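Local coordinates for glycerol dehydratase (Clostridium butyricum, PDB 1R9D), which probably dehydrates glycerol without coenzyme B12, as a glycyl radical lyase related to pyruvate formate lyase, at residues Y339-V344 and S375-I380; L402-N407 and G731-F736; N452-V457 and S650-T655; N583-N588 and G658-Q663. All coordinates share one frame; numbering follows the deposited sequence.

Interaction 1 (Y339-V344 and S375-I380)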
loop_
_atom_site.group_PDB
_atom_site.type_symbol
_atom_site.label_atom_id
_atom_site.label_comp_id
_atom_site.label_asym_id
_atom_site.label_seq_id
_atom_site.Cartn_x
_atom_site.Cartn_y
_atom_site.Cartn_z
ATOM N N TYR A 339 9.935 5.538 -29.652
ATOM C CA TYR A 339 11.080 6.282 -29.108
ATOM C C TYR A 339 12.188 5.443 -28.464
ATOM O O TYR A 339 12.656 5.762 -27.372
ATOM C CB TYR A 339 10.592 7.307 -28.077
ATOM C CG TYR A 339 9.446 8.178 -28.540
ATOM C CD1 TYR A 339 8.122 7.818 -28.285
ATOM C CD2 TYR A 339 9.684 9.365 -29.238
ATOM C CE1 TYR A 339 7.065 8.615 -28.708
ATOM C CE2 TYR A 339 8.632 10.169 -29.669
ATOM C CZ TYR A 339 7.328 9.792 -29.403
ATOM O OH TYR A 339 6.287 10.585 -29.833
ATOM N N GLN A 340 12.622 4.385 -29.138
ATOM C CA GLN A 340 13.676 3.527 -28.603
ATOM C C GLN A 340 15.032 4.093 -29.023
ATOM O O GLN A 340 15.552 3.775 -30.099
ATOM C CB GLN A 340 13.489 2.103 -29.136
ATOM C CG GLN A 340 12.102 1.551 -28.829
ATOM C CD GLN A 340 11.727 0.373 -29.706
ATOM O OE1 GLN A 340 11.600 -0.757 -29.231
ATOM N NE2 GLN A 340 11.550 0.635 -30.996
ATOM N N ASN A 341 15.611 4.932 -28.168
ATOM C CA ASN A 341 16.879 5.560 -28.491
ATOM C C ASN A 341 18.080 4.647 -28.302
ATOM O O ASN A 341 18.248 4.011 -27.257
ATOM C CB ASN A 341 17.061 6.845 -27.663
ATOM C CG ASN A 341 18.009 7.834 -28.326
ATOM O OD1 ASN A 341 19.193 7.563 -28.486
ATOM N ND2 ASN A 341 17.478 8.983 -28.732
ATOM N N LEU A 342 18.910 4.583 -29.337
ATOM C CA LEU A 342 20.124 3.774 -29.325
ATOM C C LEU A 342 21.240 4.740 -29.705
ATOM O O LEU A 342 21.180 5.382 -30.748
ATOM C CB LEU A 342 20.006 2.632 -30.346
ATOM C CG LEU A 342 21.128 1.591 -30.402
ATOM C CD1 LEU A 342 20.591 0.285 -31.008
ATOM C CD2 LEU A 342 22.296 2.132 -31.217
ATOM N N ILE A 343 22.257 4.846 -28.855
ATOM C CA ILE A 343 23.344 5.787 -29.101
ATOM C C ILE A 343 24.710 5.116 -29.242
ATOM O O ILE A 343 24.966 4.075 -28.638
ATOM C CB ILE A 343 23.375 6.833 -27.948
ATOM C CG1 ILE A 343 24.239 8.038 -28.321
ATOM C CG2 ILE A 343 23.901 6.187 -26.680
ATOM C CD1 ILE A 343 23.882 9.277 -27.516
ATOM N N VAL A 344 25.582 5.700 -30.062
ATOM C CA VAL A 344 26.917 5.151 -30.236
ATOM C C VAL A 344 27.981 6.239 -30.134
ATOM O O VAL A 344 27.690 7.429 -30.297
ATOM C CB VAL A 344 27.071 4.389 -31.588
ATOM C CG1 VAL A 344 26.070 3.241 -31.642
ATOM C CG2 VAL A 344 26.883 5.333 -32.769
ATOM N N SER A 375 15.742 5.096 -32.812
ATOM C CA SER A 375 16.093 6.508 -32.870
ATOM C C SER A 375 17.601 6.536 -32.653
ATOM O O SER A 375 18.073 6.662 -31.519
ATOM C CB SER A 375 15.370 7.278 -31.760
ATOM O OG SER A 375 13.962 7.257 -31.956
ATOM N N LEU A 376 18.346 6.391 -33.747
ATOM C CA LEU A 376 19.805 6.357 -33.703
ATOM C C LEU A 376 20.409 7.710 -33.340
ATOM O O LEU A 376 20.009 8.749 -33.871
ATOM C CB LEU A 376 20.360 5.886 -35.050
ATOM C CG LEU A 376 21.876 5.698 -35.149
ATOM C CD1 LEU A 376 22.349 4.703 -34.099
ATOM C CD2 LEU A 376 22.241 5.207 -36.541
ATOM N N SER A 377 21.396 7.674 -32.452
ATOM C CA SER A 377 22.046 8.882 -31.963
ATOM C C SER A 377 23.548 8.692 -31.836
ATOM O O SER A 377 24.041 7.568 -31.827
ATOM C CB SER A 377 21.480 9.228 -30.585
ATOM O OG SER A 377 20.070 9.358 -30.625
ATOM N N VAL A 378 24.280 9.799 -31.734
ATOM C CA VAL A 378 25.720 9.728 -31.562
ATOM C C VAL A 378 26.153 10.740 -30.500
ATOM O O VAL A 378 25.580 11.824 -30.386
ATOM C CB VAL A 378 26.500 10.028 -32.880
ATOM C CG1 VAL A 378 26.089 9.039 -33.978
ATOM C CG2 VAL A 378 26.255 11.463 -33.326
ATOM N N ARG A 379 27.138 10.366 -29.699
ATOM C CA ARG A 379 27.661 11.265 -28.678
ATOM C C ARG A 379 28.878 11.939 -29.291
ATOM O O ARG A 379 29.646 11.303 -30.012
ATOM C CB ARG A 379 28.063 10.486 -27.424
ATOM C CG ARG A 379 26.890 10.135 -26.526
ATOM C CD ARG A 379 27.318 9.304 -25.326
ATOM N NE ARG A 379 28.456 9.900 -24.633
ATOM C CZ ARG A 379 28.949 9.446 -23.487
ATOM N NH1 ARG A 379 28.393 8.395 -22.897
ATOM N NH2 ARG A 379 30.011 10.033 -22.939
ATOM N N ILE A 380 29.047 13.227 -29.010
ATOM C CA ILE A 380 30.164 14.000 -29.538
ATOM C C ILE A 380 30.879 14.682 -28.376
ATOM O O ILE A 380 30.229 15.185 -27.466
ATOM C CB ILE A 380 29.658 15.102 -30.510
ATOM C CG1 ILE A 380 28.926 14.464 -31.697
ATOM C CG2 ILE A 380 30.816 15.974 -30.982
ATOM C CD1 ILE A 380 29.798 13.568 -32.562
#
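Ile-343 and Arg-379 make the closest meeting of carbon side chains between these neighbouring strands. With its CG1 opposite the backbone N (chi1 -165°), the isoleucine butts its CD1 tip against the aliphatic stem of the arginine at about a right angle, CD1 of Ile-343 lying only 3.3 Å from CG of Arg-379. Beyond that stem the arginine leads away to a salt bridge with Asp-408. On the same face, the hydroxyl OG of Ser-377 donates to OD1 of Asn-341 at 2.9 Å. It approaches the amide oxygen 20° from the carbonyl plane, while ND2 of Asn-341 bonds to the carbonyl of Gly-432. The amide is thus held at both ends, which should fix its rotation. The strands run parallel, as the two arms of a beta-alpha-beta unit whose helix is 357-369, at one edge of a mixed five-stranded sheet, consistent with part of the ten-stranded alpha/beta barrel of glycyl radical enzymes. N of Ser-377 reaches O of Leu-342 at 2.9 Å. The opposite face, also buried, is packed more loosely: CD2 of Leu-342 meets CD1 of Leu-376 at 3.9 Å, and CG2 of Val-344 meets CG1 of Val-378 at 4.0 Å. Helices 357-369 and 386-397 cover Val-344, Leu-376 and Val-378. At the start, N of Ser-375 still bonds to O of Gln-340, but OG of Ser-375 lies 4.2 Å from CA of Tyr-339.

Interaction 2 (L402-N407 and G731-F736)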
loop_
_atom_site.group_PDB
_atom_site.type_symbol
_atom_site.label_atom_id
_atom_site.label_comp_id
_atom_site.label_asym_id
_atom_site.label_seq_id
_atom_site.Cartn_x
_atom_site.Cartn_y
_atom_site.Cartn_z
ATOM N N LEU A 402 18.454 11.163 -39.300
ATOM C CA LEU A 402 19.425 10.571 -38.390
ATOM C C LEU A 402 20.834 11.019 -38.741
ATOM O O LEU A 402 21.112 11.367 -39.889
ATOM C CB LEU A 402 19.368 9.044 -38.482
ATOM C CG LEU A 402 18.007 8.372 -38.329
ATOM C CD1 LEU A 402 18.142 6.895 -38.699
ATOM C CD2 LEU A 402 17.495 8.536 -36.904
ATOM N N PRO A 403 21.741 11.036 -37.750
ATOM C CA PRO A 403 21.449 10.662 -36.365
ATOM C C PRO A 403 21.245 11.933 -35.548
ATOM O O PRO A 403 21.514 13.033 -36.032
ATOM C CB PRO A 403 22.713 9.937 -35.944
ATOM C CG PRO A 403 23.773 10.800 -36.585
ATOM C CD PRO A 403 23.199 11.058 -37.981
ATOM N N ALA A 404 20.758 11.786 -34.321
ATOM C CA ALA A 404 20.601 12.938 -33.443
ATOM C C ALA A 404 21.990 13.083 -32.816
ATOM O O ALA A 404 22.635 12.075 -32.529
ATOM C CB ALA A 404 19.554 12.650 -32.374
ATOM N N TYR A 405 22.455 14.321 -32.626
ATOM C CA TYR A 405 23.776 14.577 -32.044
ATOM C C TYR A 405 23.641 15.098 -30.621
ATOM O O TYR A 405 22.812 15.967 -30.359
ATOM C CB TYR A 405 24.553 15.611 -32.879
ATOM C CG TYR A 405 24.821 15.187 -34.311
ATOM C CD1 TYR A 405 23.821 15.255 -35.279
ATOM C CD2 TYR A 405 26.069 14.703 -34.689
ATOM C CE1 TYR A 405 24.060 14.846 -36.595
ATOM C CE2 TYR A 405 26.319 14.289 -36.004
ATOM C CZ TYR A 405 25.309 14.366 -36.946
ATOM O OH TYR A 405 25.551 13.966 -38.243
ATOM N N TYR A 406 24.457 14.563 -29.710
ATOM C CA TYR A 406 24.425 14.968 -28.302
ATOM C C TYR A 406 25.788 15.416 -27.812
ATOM O O TYR A 406 26.805 14.792 -28.116
ATOM C CB TYR A 406 23.900 13.821 -27.436
ATOM C CG TYR A 406 22.491 13.447 -27.801
ATOM C CD1 TYR A 406 22.236 12.529 -28.822
ATOM C CD2 TYR A 406 21.411 14.060 -27.179
ATOM C CE1 TYR A 406 20.934 12.240 -29.212
ATOM C CE2 TYR A 406 20.103 13.776 -27.559
ATOM C CZ TYR A 406 19.876 12.866 -28.580
ATOM O OH TYR A 406 18.588 12.592 -28.970
ATOM N N ASN A 407 25.789 16.487 -27.021
ATOM C CA ASN A 407 27.017 17.097 -26.516
ATOM C C ASN A 407 27.496 16.647 -25.134
ATOM O O ASN A 407 26.957 17.063 -24.120
ATOM C CB ASN A 407 26.826 18.621 -26.533
ATOM C CG ASN A 407 28.097 19.380 -26.230
ATOM O OD1 ASN A 407 29.188 18.814 -26.234
ATOM N ND2 ASN A 407 27.963 20.683 -25.989
ATOM N N GLY A 731 25.699 24.058 -26.516
ATOM C CA GLY A 731 24.385 23.599 -26.931
ATOM C C GLY A 731 24.271 22.156 -26.461
ATOM O O GLY A 731 25.290 21.483 -26.295
ATOM N N PHE A 732 23.044 21.678 -26.272
ATOM C CA PHE A 732 22.777 20.329 -25.765
ATOM C C PHE A 732 22.650 19.247 -26.841
ATOM O O PHE A 732 23.290 18.190 -26.766
ATOM C CB PHE A 732 21.477 20.374 -24.950
ATOM C CG PHE A 732 21.253 19.182 -24.059
ATOM C CD1 PHE A 732 21.465 19.281 -22.685
ATOM C CD2 PHE A 732 20.786 17.978 -24.580
ATOM C CE1 PHE A 732 21.210 18.198 -21.839
ATOM C CE2 PHE A 732 20.528 16.886 -23.743
ATOM C CZ PHE A 732 20.741 16.999 -22.370
ATOM N N HIS A 733 21.806 19.518 -27.828
ATOM C CA HIS A 733 21.529 18.568 -28.901
ATOM C C HIS A 733 21.125 19.264 -30.197
ATOM O O HIS A 733 20.628 20.384 -30.177
ATOM C CB HIS A 733 20.389 17.633 -28.449
ATOM C CG HIS A 733 19.464 17.208 -29.552
ATOM N ND1 HIS A 733 18.529 18.053 -30.115
ATOM C CD2 HIS A 733 19.354 16.034 -30.218
ATOM C CE1 HIS A 733 17.886 17.417 -31.079
ATOM N NE2 HIS A 733 18.368 16.191 -31.163
ATOM N N VAL A 734 21.349 18.589 -31.322
ATOM C CA VAL A 734 20.940 19.111 -32.616
ATOM C C VAL A 734 20.734 17.929 -33.569
ATOM O O VAL A 734 21.388 16.893 -33.441
ATOM C CB VAL A 734 21.977 20.126 -33.187
ATOM C CG1 VAL A 734 23.264 19.418 -33.580
ATOM C CG2 VAL A 734 21.368 20.879 -34.374
ATOM N N GLN A 735 19.796 18.072 -34.499
ATOM C CA GLN A 735 19.515 17.015 -35.465
ATOM C C GLN A 735 19.047 17.702 -36.741
ATOM O O GLN A 735 18.564 18.834 -36.686
ATOM C CB GLN A 735 18.437 16.083 -34.920
ATOM C CG GLN A 735 17.123 16.770 -34.636
ATOM C CD GLN A 735 16.193 15.918 -33.806
ATOM O OE1 GLN A 735 14.990 16.185 -33.731
ATOM N NE2 GLN A 735 16.742 14.894 -33.159
ATOM N N PHE A 736 19.166 17.022 -37.879
ATOM C CA PHE A 736 18.811 17.646 -39.148
ATOM C C PHE A 736 17.952 16.872 -40.134
ATOM O O PHE A 736 18.121 15.668 -40.318
ATOM C CB PHE A 736 20.080 18.038 -39.913
ATOM C CG PHE A 736 21.131 18.694 -39.068
ATOM C CD1 PHE A 736 22.024 17.929 -38.325
ATOM C CD2 PHE A 736 21.224 20.079 -39.007
ATOM C CE1 PHE A 736 22.998 18.537 -37.529
ATOM C CE2 PHE A 736 22.190 20.697 -38.217
ATOM C CZ PHE A 736 23.079 19.925 -37.475
HETATM O O HOH W 1 20.496 14.489 -38.142
#
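With its CG set beside the backbone N and opposite the carbonyl carbon (chi1 -62°), Tyr-406 lays its ring alongside His-733, both side chains pointing the same way. This is an antiparallel strand pair, in which strand 404-407 of the pyruvate formate lyase-like region joins strand 733-738 of the glycine radical region. CD2 of His-733 lies over one face of the phenol, 3.6 Å from CE2 of Tyr-406; the ring planes meet obliquely, at 46°. Polar partners elsewhere hold both rings: the Tyr-406 hydroxyl bonds to the carbonyl of Cys-433, and ND1 of His-733 to the backbone N of Phe-701. On the other face, CE1 of Tyr-405 lies 4.0 Å from CE1 of Phe-736, at the edge of the phenylalanine ring. Tyr-405 and Val-734 form the hydrogen-bonded pair, N of Tyr-405 reaching O of Val-734 at 2.9 Å. Where the strands part, a water accepts from N of Phe-736 and lies 2.8 Å from O of Pro-403, bridging them. At the far end Asn-407, N-cap of the following helix, sends ND2 to O of Gly-731 at 2.8 Å, the oxygen lying within 3° of the amide plane.

Interaction 3 (N452-V457 and S650-T655)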
loop_
_atom_site.group_PDB
_atom_site.type_symbol
_atom_site.label_atom_id
_atom_site.label_comp_id
_atom_site.label_asym_id
_atom_site.label_seq_id
_atom_site.Cartn_x
_atom_site.Cartn_y
_atom_site.Cartn_z
ATOM N N ASN A 452 2.532 23.966 -21.565
ATOM C CA ASN A 452 2.423 25.010 -22.588
ATOM C C ASN A 452 2.880 26.374 -22.076
ATOM O O ASN A 452 2.128 27.080 -21.407
ATOM C CB ASN A 452 0.972 25.109 -23.076
ATOM C CG ASN A 452 0.830 25.980 -24.310
ATOM O OD1 ASN A 452 1.605 26.917 -24.518
ATOM N ND2 ASN A 452 -0.173 25.683 -25.134
ATOM N N LEU A 453 4.116 26.744 -22.399
ATOM C CA LEU A 453 4.670 28.025 -21.970
ATOM C C LEU A 453 3.917 29.215 -22.565
ATOM O O LEU A 453 3.773 30.252 -21.914
ATOM C CB LEU A 453 6.142 28.113 -22.361
ATOM C CG LEU A 453 7.093 27.066 -21.778
ATOM C CD1 LEU A 453 8.438 27.183 -22.489
ATOM C CD2 LEU A 453 7.242 27.263 -20.271
ATOM N N ALA A 454 3.439 29.066 -23.797
ATOM C CA ALA A 454 2.710 30.145 -24.463
ATOM C C ALA A 454 1.412 30.508 -23.740
ATOM O O ALA A 454 1.009 31.673 -23.713
ATOM C CB ALA A 454 2.418 29.760 -25.914
ATOM N N ARG A 455 0.753 29.512 -23.155
ATOM C CA ARG A 455 -0.487 29.757 -22.429
ATOM C C ARG A 455 -0.239 30.620 -21.202
ATOM O O ARG A 455 -1.116 31.368 -20.781
ATOM C CB ARG A 455 -1.125 28.430 -22.012
ATOM C CG ARG A 455 -1.761 27.680 -23.171
ATOM C CD ARG A 455 -3.145 28.238 -23.468
ATOM N NE ARG A 455 -4.085 27.861 -22.417
ATOM C CZ ARG A 455 -5.250 28.460 -22.194
ATOM N NH1 ARG A 455 -5.632 29.475 -22.951
ATOM N NH2 ARG A 455 -6.033 28.040 -21.208
ATOM N N ILE A 456 0.954 30.513 -20.619
ATOM C CA ILE A 456 1.280 31.310 -19.442
ATOM C C ILE A 456 1.366 32.789 -19.843
ATOM O O ILE A 456 0.990 33.674 -19.072
ATOM C CB ILE A 456 2.619 30.844 -18.800
ATOM C CG1 ILE A 456 2.492 29.387 -18.340
ATOM C CG2 ILE A 456 2.975 31.731 -17.610
ATOM C CD1 ILE A 456 1.378 29.142 -17.316
ATOM N N VAL A 457 1.850 33.060 -21.053
ATOM C CA VAL A 457 1.932 34.443 -21.518
ATOM C C VAL A 457 0.508 34.967 -21.712
ATOM O O VAL A 457 0.194 36.086 -21.321
ATOM C CB VAL A 457 2.695 34.556 -22.857
ATOM C CG1 VAL A 457 2.575 35.975 -23.403
ATOM C CG2 VAL A 457 4.165 34.202 -22.655
ATOM N N SER A 650 -3.037 24.785 -31.240
ATOM C CA SER A 650 -4.462 24.849 -31.549
ATOM C C SER A 650 -5.290 25.277 -30.338
ATOM O O SER A 650 -6.418 25.752 -30.486
ATOM C CB SER A 650 -4.960 23.486 -32.043
ATOM O OG SER A 650 -5.158 22.588 -30.959
ATOM N N LEU A 651 -4.735 25.097 -29.143
ATOM C CA LEU A 651 -5.425 25.460 -27.905
ATOM C C LEU A 651 -4.973 26.813 -27.361
ATOM O O LEU A 651 -5.428 27.240 -26.297
ATOM C CB LEU A 651 -5.176 24.398 -26.826
ATOM C CG LEU A 651 -5.604 22.967 -27.135
ATOM C CD1 LEU A 651 -5.139 22.033 -26.013
ATOM C CD2 LEU A 651 -7.111 22.920 -27.294
ATOM N N THR A 652 -4.087 27.487 -28.090
ATOM C CA THR A 652 -3.551 28.769 -27.641
ATOM C C THR A 652 -4.002 29.953 -28.500
ATOM O O THR A 652 -3.931 29.897 -29.719
ATOM C CB THR A 652 -2.017 28.721 -27.647
ATOM O OG1 THR A 652 -1.578 27.552 -26.943
ATOM C CG2 THR A 652 -1.441 29.956 -26.983
ATOM N N GLY A 653 -4.453 31.022 -27.852
ATOM C CA GLY A 653 -4.898 32.196 -28.585
ATOM C C GLY A 653 -3.742 32.952 -29.215
ATOM O O GLY A 653 -2.592 32.508 -29.156
ATOM N N ALA A 654 -4.039 34.095 -29.828
ATOM C CA ALA A 654 -3.004 34.911 -30.454
ATOM C C ALA A 654 -2.001 35.355 -29.391
ATOM O O ALA A 654 -2.377 35.639 -28.253
ATOM C CB ALA A 654 -3.634 36.134 -31.124
ATOM N N THR A 655 -0.726 35.414 -29.764
ATOM C CA THR A 655 0.312 35.826 -28.828
ATOM C C THR A 655 1.040 37.094 -29.297
ATOM O O THR A 655 1.017 37.431 -30.483
ATOM C CB THR A 655 1.312 34.667 -28.592
ATOM O OG1 THR A 655 1.638 34.042 -29.841
ATOM C CG2 THR A 655 0.694 33.627 -27.654
#
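The amide of Asn-452 has the hydroxyl of Thr-652 beyond its nitrogen and a helical N-H over its plane. ND2 of Asn-452 donates to OG1 of Thr-652 at 3.0 Å, the hydroxyl lying 21° out of the amide plane. OD1 of the same Asn-452 accepts from N of Arg-455 at 3.1 Å, that nitrogen standing well above the plane rather than on a lone pair. Asn-452 is therefore both the N-cap of helix 453-461 and the link from that helix start to the loop at 650-655. Its CG lies opposite the backbone N (chi1 -169°), which turns the amide back over the first turn, one end for each task. OG1 of Thr-652 in turn gives its proton to the carbonyl of Phe-648, so the hydroxyl both accepts and donates. The other flat group, the Arg-455 guanidinium, is met obliquely by O of Leu-651, 4.0 Å from NH1 of Arg-455. The bend at chi2 brings CD of Arg-455 to 3.8 Å from O of Leu-651, and the bend at chi3 directs the guanidinium. Apolar contact is slight: CG2 of Thr-652 rests 4.0 Å from CB of Ala-454. The guanidinium ends in a salt bridge with Asp-466 and bonds to the carbonyls of Cys-149 and Asp-150, just before strand 152-153, while Leu-453 packs on helices 553-569 and 484-516 and Ile-456 on the latter.

Interaction 4 (N583-N588 and G658-Q663)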
loop_
_atom_site.group_PDB
_atom_site.type_symbol
_atom_site.label_atom_id
_atom_site.label_comp_id
_atom_site.label_asym_id
_atom_site.label_seq_id
_atom_site.Cartn_x
_atom_site.Cartn_y
_atom_site.Cartn_z
ATOM N N ASN A 583 -7.043 39.369 -27.935
ATOM C CA ASN A 583 -8.297 38.673 -27.685
ATOM C C ASN A 583 -9.204 38.659 -28.910
ATOM O O ASN A 583 -10.121 37.842 -28.998
ATOM C CB ASN A 583 -9.015 39.290 -26.483
ATOM C CG ASN A 583 -8.314 38.973 -25.169
ATOM O OD1 ASN A 583 -7.931 37.826 -24.921
ATOM N ND2 ASN A 583 -8.148 39.979 -24.320
ATOM N N ASN A 584 -8.940 39.552 -29.862
ATOM C CA ASN A 584 -9.732 39.608 -31.089
ATOM C C ASN A 584 -8.953 38.994 -32.253
ATOM O O ASN A 584 -9.363 39.092 -33.412
ATOM C CB ASN A 584 -10.110 41.053 -31.430
ATOM C CG ASN A 584 -10.900 41.725 -30.325
ATOM O OD1 ASN A 584 -11.806 41.127 -29.742
ATOM N ND2 ASN A 584 -10.570 42.980 -30.042
ATOM N N ASP A 585 -7.824 38.368 -31.934
ATOM C CA ASP A 585 -6.978 37.724 -32.934
ATOM C C ASP A 585 -6.559 38.675 -34.060
ATOM O O ASP A 585 -6.565 38.307 -35.234
ATOM C CB ASP A 585 -7.700 36.492 -33.505
ATOM C CG ASP A 585 -6.780 35.591 -34.313
ATOM O OD1 ASP A 585 -5.600 35.437 -33.933
ATOM O OD2 ASP A 585 -7.238 35.014 -35.322
ATOM N N PHE A 586 -6.197 39.898 -33.684
ATOM C CA PHE A 586 -5.748 40.921 -34.629
ATOM C C PHE A 586 -6.791 41.369 -35.650
ATOM O O PHE A 586 -6.443 41.951 -36.678
ATOM C CB PHE A 586 -4.503 40.439 -35.380
ATOM C CG PHE A 586 -3.372 40.031 -34.481
ATOM C CD1 PHE A 586 -2.930 38.712 -34.460
ATOM C CD2 PHE A 586 -2.761 40.957 -33.645
ATOM C CE1 PHE A 586 -1.892 38.321 -33.615
ATOM C CE2 PHE A 586 -1.723 40.576 -32.796
ATOM C CZ PHE A 586 -1.290 39.255 -32.781
ATOM N N LYS A 587 -8.063 41.103 -35.375
ATOM C CA LYS A 587 -9.123 41.495 -36.297
ATOM C C LYS A 587 -9.197 43.015 -36.430
ATOM O O LYS A 587 -9.355 43.727 -35.438
ATOM C CB LYS A 587 -10.471 40.958 -35.817
ATOM C CG LYS A 587 -11.631 41.338 -36.721
ATOM C CD LYS A 587 -12.946 40.781 -36.202
ATOM C CE LYS A 587 -14.100 41.158 -37.118
ATOM N NZ LYS A 587 -15.382 40.561 -36.652
ATOM N N ASN A 588 -9.085 43.498 -37.665
ATOM C CA ASN A 588 -9.132 44.930 -37.959
ATOM C C ASN A 588 -8.003 45.705 -37.284
ATOM O O ASN A 588 -8.146 46.890 -36.979
ATOM C CB ASN A 588 -10.478 45.528 -37.529
ATOM C CG ASN A 588 -11.658 44.890 -38.240
ATOM O OD1 ASN A 588 -11.673 44.778 -39.467
ATOM N ND2 ASN A 588 -12.660 44.473 -37.471
ATOM N N GLY A 658 3.067 38.033 -32.567
ATOM C CA GLY A 658 2.389 38.207 -33.842
ATOM C C GLY A 658 1.756 36.938 -34.387
ATOM O O GLY A 658 1.158 36.945 -35.468
ATOM N N ARG A 659 1.895 35.845 -33.643
ATOM C CA ARG A 659 1.336 34.553 -34.033
ATOM C C ARG A 659 -0.183 34.566 -33.838
ATOM O O ARG A 659 -0.672 34.996 -32.797
ATOM C CB ARG A 659 1.969 33.440 -33.176
ATOM C CG ARG A 659 1.368 32.063 -33.392
ATOM C CD ARG A 659 1.889 31.030 -32.389
ATOM N NE ARG A 659 0.807 30.113 -32.034
ATOM C CZ ARG A 659 -0.219 30.442 -31.257
ATOM N NH1 ARG A 659 -0.293 31.662 -30.735
ATOM N NH2 ARG A 659 -1.195 29.569 -31.036
ATOM N N LYS A 660 -0.929 34.096 -34.834
ATOM C CA LYS A 660 -2.388 34.071 -34.734
ATOM C C LYS A 660 -2.906 32.875 -33.942
ATOM O O LYS A 660 -2.248 31.840 -33.851
ATOM C CB LYS A 660 -3.025 34.067 -36.125
ATOM C CG LYS A 660 -2.661 35.276 -36.967
ATOM C CD LYS A 660 -3.636 35.463 -38.118
ATOM C CE LYS A 660 -5.033 35.771 -37.595
ATOM N NZ LYS A 660 -5.993 36.058 -38.690
ATOM N N SER A 661 -4.097 33.034 -33.379
ATOM C CA SER A 661 -4.733 31.994 -32.585
ATOM C C SER A 661 -4.836 30.662 -33.322
ATOM O O SER A 661 -5.117 30.619 -34.524
ATOM C CB SER A 661 -6.132 32.455 -32.158
ATOM O OG SER A 661 -6.805 31.458 -31.408
ATOM N N GLY A 662 -4.591 29.577 -32.591
ATOM C CA GLY A 662 -4.689 28.247 -33.164
ATOM C C GLY A 662 -3.504 27.746 -33.965
ATOM O O GLY A 662 -3.483 26.581 -34.364
ATOM N N GLN A 663 -2.520 28.607 -34.206
ATOM C CA GLN A 663 -1.339 28.214 -34.974
ATOM C C GLN A 663 -0.349 27.424 -34.121
ATOM O O GLN A 663 -0.307 27.579 -32.905
ATOM C CB GLN A 663 -0.656 29.456 -35.558
ATOM C CG GLN A 663 -1.492 30.148 -36.625
ATOM C CD GLN A 663 -1.697 29.265 -37.835
ATOM O OE1 GLN A 663 -0.748 28.947 -38.549
ATOM N NE2 GLN A 663 -2.940 28.856 -38.070
HETATM O O HOH W 2 -6.279 32.373 -36.264
#
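Asp-585, the C-prime residue of the Schellman motif that ends helix 575-583, turns its carboxylate onto the loop at 658-663. With CG opposite the backbone N (chi1 -167°), OD1 of Asp-585 takes N of Ser-661 at 2.9 Å in a nearly straight bond, 172°, although the donor comes from above the carboxylate plane. OD2, on this partly exposed residue, has a water and a long salt bridge. The water donates to OD2 of Asp-585 at 3.0 Å and also to O of Ser-661, so the carboxylate reaches that residue twice, once directly and once through water. The salt bridge runs 3.7 Å from OD2 of Asp-585 to NZ of Lys-660; CE of Lys-660 comes closer to OD2 of Asp-585, at 3.3 Å. Two tight turns thus face each other: a type I' turn from Asn-584 to Lys-587, with Asp-585 and Phe-586 in its positive-phi positions, and a type II turn from Lys-660 to Gln-663, with Gly-662 in the corner that favours glycine. On the buried side the Phe-586 ring presents an edge to the second loop, its CE1 3.6 Å from O of Arg-659 and its CZ 4.0 Å from CA of Gly-658. Behind this loop Arg-659 grips O of Gln-663 side-on with NE and NH2; its NH1 and NH2 also bond to O of Gly-653 and O of Thr-652.

Interactions 1 and 2 are successive joints of one sheet, their centres about 9 Å apart: strands 375-380 and 404-407 are bonded through N of Val-378 and O of Ala-404 at 2.9 Å. Interaction 1 borders the bound glycerol, the Tyr-339 side chain about 3 Å away, whereas that of Tyr-406 in interaction 2 is about 9 Å from it. Tyr-339 packs edge-to-face on Tyr-764, next in sequence to Gly-763, the predicted radical site, which carries no radical in this structure. Interactions 3 and 4, centred about 11 Å apart, form a separate group whose second segments belong to one loop, Arg-659 NH1 reaching Gly-653 O at 2.9 Å. Interaction 4 is centred about 39 Å from interaction 1.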